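Local coordinates for protein DNA polymerase III subunit beta (Pseudomonas aeruginosa, PDB 4TSZ) that tethers DNA polymerases and other proteins to DNA and makes them processive, at residues 254-265 / 333-343; 286-294 / 304-312. One frame throughout, in Å; residues are numbered along the deposited sequence.

Both contacts belong to the C-terminal domain, one of three DNA polymerase III beta family domains, and lie about 12 Å apart, centre to centre. Along the sequence the first half of contact 1 (254-265) comes before both halves of contact 2, and its second half (333-343) after them. Contact 1 joins the last two strands of an eight-stranded sheet that continues into the central domain; contact 2 lies in a separate four-stranded sheet. Residues 310-312, on the way to strand 317-322 of the same four-stranded sheet, run alongside strand 256-261 and touch contact 1, E311 N lying 2.6 Å from V259 O, a probable hydrogen bond. That sheet also carries the subunit interface of the ring-shaped dimer.

Contact 1: residues 254-265 / 333-343; sequences GDKLVVGDRQQL and IGTEQVRFILS
The F340 ring has L265 CD1 approaching obliquely at CE1 (4.1 Å) and V338 CG1 at its edge, in the ring plane. L265 CD1 also rests against V338 CG1 at 3.7 Å. At the edge of the R262 guanidinium, near its plane, lies T335 O, while I333 O comes in obliquely; the closer contact is R262 CD to I333 O, 3.3 Å. R262 bends at chi2 and chi3 (-149° and 71°), which folds its aliphatic part against I333 while NH1 bonds L330 O.

The strands 256-261 and 337-342 run antiparallel, joined by paired backbone hydrogen bonds at K256/L342, V258/F340 and G260/V338. Beyond them R262 N donates to E336 O (2.9 Å), tying the start of helix 262-273 to the loop before strand 337-342. D261 is the N-cap: its OD2 accepts from Q264 N through the anti lone pair.

At the other end D255 and K256 both face L342, a classic beta bulge. The K256 chain turns at chi4 (68°) to bring NZ within 2.8 Å of S343 O, and the same NZ makes a salt bridge to D255 OD2 on its syn side. V258 CG2 meets L342 CD1 on the face of V258, F340 and L342; on the face of L257, V259, R339 and I341, L257 CD1 touches I341 CG1 at 3.8 Å.

This pair ends the C-terminal domain's half of the eight-stranded sheet, whose other half (193-198, 158-164, 167-173, 177-184) lies in the central domain. Outside strand 256-261, E311 bonds to the V259 backbone and V310 packs on V258; strand 337-342 pairs on its far side with 349-353. The R339 guanidinium is held by a salt bridge to D357 and by the E353 carbonyl. L330 of helix 323-330 packs against L265 and V338, and L317 and F321 of strand 317-322 against L342.

Contact 2: residues 286-294 / 304-312; sequences QLSNGLLKI and AEEEVQVEY
Y312 lays its ring against L287, the two side chains crossing at about a right angle. From the Y312 backbone, CB meets L287 CD1 (4.1 Å); CG meets the same methyl; CD2 reaches S288 O (3.4 Å) at the ring edge and L287 CG; CE2 and CZ lie under L287 CD2, as do CD1, 4.1 Å from it, and CE1 (3.9 Å). That methyl sits over the centre of the face, 3.7 Å from the centroid, a CH-pi contact. With CG anti to the backbone N (chi1 179°) the ring swings out under L287, and at the tip OH bonds G315 O.

Y312 O accepts from G290 N at 2.8 Å, while V310 N reaches G290 O from above the carbonyl plane, 67° out of it. G290 belongs to the type II turn S288-L291, linking strands 282-288 and 291-297. The next hairpin, 291-297 with 303-309, is zipped by backbone bonds at L292/V308 and I294/E306. I294 CD1 packs on V308 CG2 (3.8 Å). On the opposite face K293 and E307 run side by side, NZ too far for a salt bridge.

L287 and V310 pack on V258 of strand 256-261, Y312 packs on K256, and the L287 backbone pairs with L317 of strand 317-322. Helix 262-273 covers the I294 and V308 face through A268, F269 and T272, and its R271 makes a salt bridge with E306. E307 instead pairs with R104 of the second subunit, and residues 304-306 join a strand of that subunit in antiparallel pairing, carrying the sheet across the dimer interface.

Contact 1: residues 254-265 / 333-343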
# COMPACT_ATOMS: atom_id res chain seq x y z
N GLY E 254 -40.60 11.76 -5.85
CA GLY E 254 -40.09 10.69 -6.72
C GLY E 254 -41.12 9.67 -7.15
O GLY E 254 -41.57 8.85 -6.34
N ASP E 255 -41.51 9.73 -8.43
CA ASP E 255 -42.54 8.87 -9.02
C ASP E 255 -42.05 7.55 -9.63
O ASP E 255 -42.85 6.65 -9.88
CB ASP E 255 -43.35 9.67 -10.07
CG ASP E 255 -42.53 10.12 -11.26
OD1 ASP E 255 -41.72 11.06 -11.11
OD2 ASP E 255 -42.70 9.53 -12.36
N LYS E 256 -40.74 7.43 -9.88
CA LYS E 256 -40.18 6.25 -10.51
C LYS E 256 -39.41 5.39 -9.50
O LYS E 256 -38.30 5.75 -9.10
CB LYS E 256 -39.32 6.64 -11.72
CG LYS E 256 -40.10 7.41 -12.79
CD LYS E 256 -39.23 7.91 -13.93
CE LYS E 256 -40.03 8.54 -15.05
NZ LYS E 256 -40.67 9.82 -14.63
N LEU E 257 -40.04 4.29 -9.05
CA LEU E 257 -39.41 3.38 -8.09
C LEU E 257 -38.74 2.21 -8.81
O LEU E 257 -39.39 1.43 -9.50
CB LEU E 257 -40.37 2.91 -6.97
CG LEU E 257 -39.86 1.80 -6.00
CD1 LEU E 257 -38.59 2.22 -5.21
CD2 LEU E 257 -40.95 1.39 -5.04
N VAL E 258 -37.43 2.11 -8.63
CA VAL E 258 -36.60 1.08 -9.23
C VAL E 258 -36.03 0.22 -8.11
O VAL E 258 -35.48 0.74 -7.14
CB VAL E 258 -35.48 1.69 -10.13
CG1 VAL E 258 -34.68 0.60 -10.85
CG2 VAL E 258 -36.05 2.68 -11.14
N VAL E 259 -36.21 -1.09 -8.23
CA VAL E 259 -35.65 -2.06 -7.30
C VAL E 259 -34.71 -2.92 -8.14
O VAL E 259 -35.13 -3.52 -9.13
CB VAL E 259 -36.70 -2.91 -6.53
CG1 VAL E 259 -36.00 -3.89 -5.58
CG2 VAL E 259 -37.68 -2.03 -5.76
N GLY E 260 -33.44 -2.89 -7.77
CA GLY E 260 -32.41 -3.64 -8.47
C GLY E 260 -31.50 -4.39 -7.53
O GLY E 260 -31.53 -4.17 -6.31
N ASP E 261 -30.71 -5.30 -8.09
CA ASP E 261 -29.73 -6.07 -7.34
C ASP E 261 -28.50 -5.19 -7.17
O ASP E 261 -27.94 -4.71 -8.16
CB ASP E 261 -29.39 -7.38 -8.08
CG ASP E 261 -28.47 -8.29 -7.28
OD1 ASP E 261 -28.97 -9.05 -6.45
OD2 ASP E 261 -27.24 -8.20 -7.47
N ARG E 262 -28.09 -4.95 -5.90
CA ARG E 262 -26.93 -4.12 -5.57
C ARG E 262 -25.65 -4.59 -6.29
O ARG E 262 -24.98 -3.77 -6.90
CB ARG E 262 -26.72 -4.07 -4.05
CG ARG E 262 -25.74 -2.97 -3.61
CD ARG E 262 -24.98 -3.37 -2.36
NE ARG E 262 -24.00 -4.44 -2.61
CZ ARG E 262 -22.75 -4.23 -3.01
NH1 ARG E 262 -22.31 -3.00 -3.22
NH2 ARG E 262 -21.93 -5.26 -3.19
N GLN E 263 -25.35 -5.89 -6.24
CA GLN E 263 -24.17 -6.48 -6.89
C GLN E 263 -24.19 -6.34 -8.40
O GLN E 263 -23.18 -5.94 -8.97
CB GLN E 263 -24.00 -7.95 -6.51
CG GLN E 263 -23.11 -8.17 -5.29
CD GLN E 263 -22.74 -9.61 -5.08
OE1 GLN E 263 -22.79 -10.12 -3.98
NE2 GLN E 263 -22.28 -10.29 -6.13
N GLN E 264 -25.33 -6.64 -9.05
CA GLN E 264 -25.48 -6.53 -10.50
C GLN E 264 -25.27 -5.09 -10.97
O GLN E 264 -24.57 -4.86 -11.95
CB GLN E 264 -26.86 -7.02 -10.95
CG GLN E 264 -27.03 -8.53 -10.97
CD GLN E 264 -28.27 -8.91 -11.74
OE1 GLN E 264 -29.40 -8.71 -11.30
NE2 GLN E 264 -28.08 -9.41 -12.95
N LEU E 265 -25.86 -4.12 -10.24
CA LEU E 265 -25.72 -2.70 -10.56
C LEU E 265 -24.29 -2.23 -10.35
O LEU E 265 -23.76 -1.54 -11.21
CB LEU E 265 -26.73 -1.83 -9.79
CG LEU E 265 -28.20 -2.00 -10.20
CD1 LEU E 265 -29.14 -1.42 -9.16
CD2 LEU E 265 -28.47 -1.37 -11.57
N ILE E 333 -24.50 0.38 0.72
CA ILE E 333 -25.79 -0.30 0.84
C ILE E 333 -25.52 -1.73 1.38
O ILE E 333 -24.78 -2.49 0.77
CB ILE E 333 -26.57 -0.29 -0.53
CG1 ILE E 333 -26.93 1.15 -1.02
CG2 ILE E 333 -27.78 -1.28 -0.54
CD1 ILE E 333 -28.06 1.92 -0.23
N GLY E 334 -26.10 -2.05 2.54
CA GLY E 334 -25.91 -3.33 3.21
C GLY E 334 -26.85 -4.45 2.82
O GLY E 334 -26.60 -5.62 3.14
N THR E 335 -27.94 -4.10 2.12
CA THR E 335 -28.92 -5.08 1.63
C THR E 335 -28.56 -5.53 0.20
O THR E 335 -27.90 -4.81 -0.56
CB THR E 335 -30.35 -4.53 1.72
OG1 THR E 335 -30.43 -3.31 0.98
CG2 THR E 335 -30.81 -4.32 3.15
N GLU E 336 -29.00 -6.73 -0.12
CA GLU E 336 -28.86 -7.41 -1.41
C GLU E 336 -29.56 -6.61 -2.53
O GLU E 336 -29.05 -6.54 -3.65
CB GLU E 336 -29.53 -8.76 -1.28
CG GLU E 336 -29.12 -9.75 -2.34
CD GLU E 336 -29.61 -11.11 -1.92
OE1 GLU E 336 -28.87 -11.80 -1.18
OE2 GLU E 336 -30.75 -11.48 -2.28
N GLN E 337 -30.72 -6.02 -2.21
CA GLN E 337 -31.49 -5.19 -3.12
C GLN E 337 -31.30 -3.72 -2.75
O GLN E 337 -31.02 -3.38 -1.59
CB GLN E 337 -32.97 -5.57 -3.12
CG GLN E 337 -33.25 -6.89 -3.82
CD GLN E 337 -34.73 -7.12 -4.03
OE1 GLN E 337 -35.53 -7.04 -3.09
NE2 GLN E 337 -35.12 -7.42 -5.25
N VAL E 338 -31.45 -2.86 -3.75
CA VAL E 338 -31.30 -1.43 -3.60
C VAL E 338 -32.48 -0.72 -4.28
O VAL E 338 -32.94 -1.15 -5.35
CB VAL E 338 -29.89 -0.94 -4.06
CG1 VAL E 338 -29.59 -1.27 -5.52
CG2 VAL E 338 -29.69 0.54 -3.78
N ARG E 339 -32.99 0.32 -3.61
CA ARG E 339 -34.10 1.12 -4.13
C ARG E 339 -33.57 2.45 -4.66
O ARG E 339 -32.85 3.15 -3.96
CB ARG E 339 -35.15 1.38 -3.04
CG ARG E 339 -36.02 0.19 -2.70
CD ARG E 339 -37.08 0.58 -1.67
NE ARG E 339 -36.51 0.78 -0.33
CZ ARG E 339 -36.90 1.73 0.53
NH1 ARG E 339 -37.86 2.58 0.19
NH2 ARG E 339 -36.34 1.82 1.72
N PHE E 340 -33.94 2.78 -5.90
CA PHE E 340 -33.64 4.05 -6.55
C PHE E 340 -34.99 4.71 -6.78
O PHE E 340 -35.92 4.07 -7.29
CB PHE E 340 -32.91 3.83 -7.89
CG PHE E 340 -31.42 3.63 -7.79
CD1 PHE E 340 -30.90 2.40 -7.38
CD2 PHE E 340 -30.54 4.64 -8.11
CE1 PHE E 340 -29.52 2.21 -7.28
CE2 PHE E 340 -29.16 4.45 -8.03
CZ PHE E 340 -28.65 3.24 -7.61
N ILE E 341 -35.13 5.95 -6.33
CA ILE E 341 -36.36 6.72 -6.49
C ILE E 341 -36.00 7.94 -7.34
O ILE E 341 -35.20 8.78 -6.93
CB ILE E 341 -37.07 7.05 -5.15
CG1 ILE E 341 -37.40 5.75 -4.36
CG2 ILE E 341 -38.35 7.86 -5.40
CD1 ILE E 341 -37.58 5.89 -2.82
N LEU E 342 -36.51 7.96 -8.57
CA LEU E 342 -36.22 8.99 -9.55
C LEU E 342 -37.49 9.72 -9.98
O LEU E 342 -38.60 9.30 -9.64
CB LEU E 342 -35.53 8.36 -10.77
CG LEU E 342 -34.25 7.56 -10.50
CD1 LEU E 342 -34.26 6.25 -11.24
CD2 LEU E 342 -33.01 8.38 -10.83
N SER E 343 -37.31 10.83 -10.71
CA SER E 343 -38.40 11.61 -11.26
C SER E 343 -38.07 11.98 -12.71
O SER E 343 -38.42 11.22 -13.61
CB SER E 343 -38.73 12.82 -10.38
OG SER E 343 -37.62 13.68 -10.23

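Contact 2: residues 286-294 / 304-312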
# COMPACT_ATOMS: atom_id res chain seq x y z
N GLN E 286 -30.67 4.67 -19.24
CA GLN E 286 -31.92 4.62 -19.98
C GLN E 286 -32.80 3.61 -19.30
O GLN E 286 -32.56 2.40 -19.39
CB GLN E 286 -31.72 4.33 -21.47
CG GLN E 286 -31.16 5.51 -22.25
CD GLN E 286 -30.82 5.19 -23.68
OE1 GLN E 286 -30.81 6.07 -24.54
NE2 GLN E 286 -30.50 3.93 -23.98
N LEU E 287 -33.77 4.12 -18.53
CA LEU E 287 -34.72 3.32 -17.77
C LEU E 287 -36.00 3.11 -18.56
O LEU E 287 -36.51 4.05 -19.17
CB LEU E 287 -35.01 4.02 -16.42
CG LEU E 287 -35.98 3.33 -15.46
CD1 LEU E 287 -35.38 2.05 -14.86
CD2 LEU E 287 -36.43 4.29 -14.38
N SER E 288 -36.49 1.87 -18.56
CA SER E 288 -37.73 1.42 -19.20
C SER E 288 -38.23 0.20 -18.42
O SER E 288 -37.52 -0.26 -17.52
CB SER E 288 -37.51 1.09 -20.68
OG SER E 288 -36.62 0.00 -20.86
N ASN E 289 -39.44 -0.31 -18.74
CA ASN E 289 -40.05 -1.46 -18.06
C ASN E 289 -39.10 -2.66 -17.92
O ASN E 289 -38.62 -3.20 -18.91
CB ASN E 289 -41.37 -1.87 -18.73
CG ASN E 289 -42.47 -0.84 -18.65
OD1 ASN E 289 -42.64 -0.13 -17.65
ND2 ASN E 289 -43.27 -0.76 -19.70
N GLY E 290 -38.79 -2.98 -16.66
CA GLY E 290 -37.90 -4.07 -16.26
C GLY E 290 -36.45 -3.98 -16.71
O GLY E 290 -35.71 -4.95 -16.57
N LEU E 291 -36.03 -2.81 -17.24
CA LEU E 291 -34.69 -2.68 -17.81
C LEU E 291 -33.97 -1.36 -17.55
O LEU E 291 -34.55 -0.29 -17.68
CB LEU E 291 -34.78 -2.97 -19.33
CG LEU E 291 -33.50 -2.97 -20.18
CD1 LEU E 291 -32.61 -4.16 -19.84
CD2 LEU E 291 -33.84 -2.97 -21.65
N LEU E 292 -32.67 -1.46 -17.24
CA LEU E 292 -31.78 -0.32 -17.11
C LEU E 292 -30.61 -0.47 -18.08
O LEU E 292 -29.78 -1.37 -17.92
CB LEU E 292 -31.29 -0.10 -15.66
CG LEU E 292 -30.43 1.17 -15.44
CD1 LEU E 292 -31.29 2.43 -15.47
CD2 LEU E 292 -29.66 1.09 -14.15
N LYS E 293 -30.57 0.39 -19.11
CA LYS E 293 -29.48 0.41 -20.09
C LYS E 293 -28.45 1.43 -19.60
O LYS E 293 -28.83 2.55 -19.25
CB LYS E 293 -29.98 0.79 -21.49
CG LYS E 293 -30.90 -0.24 -22.15
CD LYS E 293 -31.28 0.23 -23.55
CE LYS E 293 -32.36 -0.59 -24.20
NZ LYS E 293 -32.68 -0.11 -25.57
N ILE E 294 -27.17 1.03 -19.54
CA ILE E 294 -26.06 1.88 -19.10
C ILE E 294 -25.08 2.08 -20.25
O ILE E 294 -24.66 1.11 -20.88
CB ILE E 294 -25.35 1.35 -17.83
CG1 ILE E 294 -26.37 0.94 -16.74
CG2 ILE E 294 -24.31 2.38 -17.29
CD1 ILE E 294 -25.89 -0.15 -15.85
N ALA E 304 -18.67 1.85 -23.77
CA ALA E 304 -19.10 0.70 -22.97
C ALA E 304 -20.62 0.73 -22.83
O ALA E 304 -21.21 1.80 -22.62
CB ALA E 304 -18.45 0.71 -21.61
N GLU E 305 -21.26 -0.44 -23.00
CA GLU E 305 -22.71 -0.59 -22.92
C GLU E 305 -23.08 -1.82 -22.14
O GLU E 305 -22.43 -2.87 -22.27
CB GLU E 305 -23.36 -0.64 -24.31
CG GLU E 305 -23.41 0.70 -25.02
CD GLU E 305 -24.17 0.73 -26.33
OE1 GLU E 305 -24.77 1.78 -26.64
OE2 GLU E 305 -24.16 -0.29 -27.06
N GLU E 306 -24.13 -1.71 -21.32
CA GLU E 306 -24.64 -2.82 -20.53
C GLU E 306 -26.13 -2.67 -20.25
O GLU E 306 -26.64 -1.55 -20.16
CB GLU E 306 -23.84 -3.03 -19.23
CG GLU E 306 -23.82 -4.50 -18.85
CD GLU E 306 -22.90 -4.90 -17.72
OE1 GLU E 306 -23.34 -5.73 -16.89
OE2 GLU E 306 -21.75 -4.43 -17.68
N GLU E 307 -26.82 -3.80 -20.14
CA GLU E 307 -28.24 -3.86 -19.85
C GLU E 307 -28.41 -4.65 -18.56
O GLU E 307 -27.86 -5.75 -18.43
CB GLU E 307 -29.01 -4.53 -21.00
CG GLU E 307 -29.05 -3.71 -22.28
CD GLU E 307 -29.96 -4.26 -23.36
OE1 GLU E 307 -30.00 -5.50 -23.55
OE2 GLU E 307 -30.62 -3.45 -24.04
N VAL E 308 -29.12 -4.05 -17.58
CA VAL E 308 -29.38 -4.66 -16.28
C VAL E 308 -30.88 -4.80 -16.07
O VAL E 308 -31.62 -3.82 -16.23
CB VAL E 308 -28.70 -3.90 -15.11
CG1 VAL E 308 -28.92 -4.60 -13.77
CG2 VAL E 308 -27.21 -3.69 -15.36
N GLN E 309 -31.33 -6.00 -15.70
CA GLN E 309 -32.74 -6.25 -15.39
C GLN E 309 -33.04 -5.64 -14.02
O GLN E 309 -32.27 -5.84 -13.08
CB GLN E 309 -33.07 -7.75 -15.41
CG GLN E 309 -33.35 -8.29 -16.80
CD GLN E 309 -33.75 -9.74 -16.75
OE1 GLN E 309 -32.92 -10.64 -16.90
NE2 GLN E 309 -35.03 -9.99 -16.53
N VAL E 310 -34.10 -4.85 -13.94
CA VAL E 310 -34.53 -4.17 -12.70
C VAL E 310 -36.04 -4.35 -12.51
O VAL E 310 -36.73 -4.65 -13.47
CB VAL E 310 -34.13 -2.66 -12.68
CG1 VAL E 310 -32.62 -2.46 -12.61
CG2 VAL E 310 -34.74 -1.89 -13.86
N GLU E 311 -36.55 -4.15 -11.28
CA GLU E 311 -37.98 -4.18 -11.00
C GLU E 311 -38.44 -2.75 -11.20
O GLU E 311 -38.16 -1.87 -10.37
CB GLU E 311 -38.28 -4.64 -9.56
CG GLU E 311 -38.21 -6.14 -9.33
CD GLU E 311 -38.34 -6.58 -7.88
OE1 GLU E 311 -39.12 -5.95 -7.13
OE2 GLU E 311 -37.68 -7.57 -7.51
N TYR E 312 -39.03 -2.48 -12.38
CA TYR E 312 -39.54 -1.16 -12.75
C TYR E 312 -40.69 -1.25 -13.74
O TYR E 312 -40.59 -1.93 -14.77
CB TYR E 312 -38.43 -0.22 -13.27
CG TYR E 312 -38.96 1.14 -13.67
CD1 TYR E 312 -39.43 2.04 -12.71
CD2 TYR E 312 -39.09 1.49 -15.02
CE1 TYR E 312 -39.99 3.26 -13.08
CE2 TYR E 312 -39.63 2.72 -15.39
CZ TYR E 312 -40.07 3.60 -14.42
OH TYR E 312 -40.61 4.81 -14.78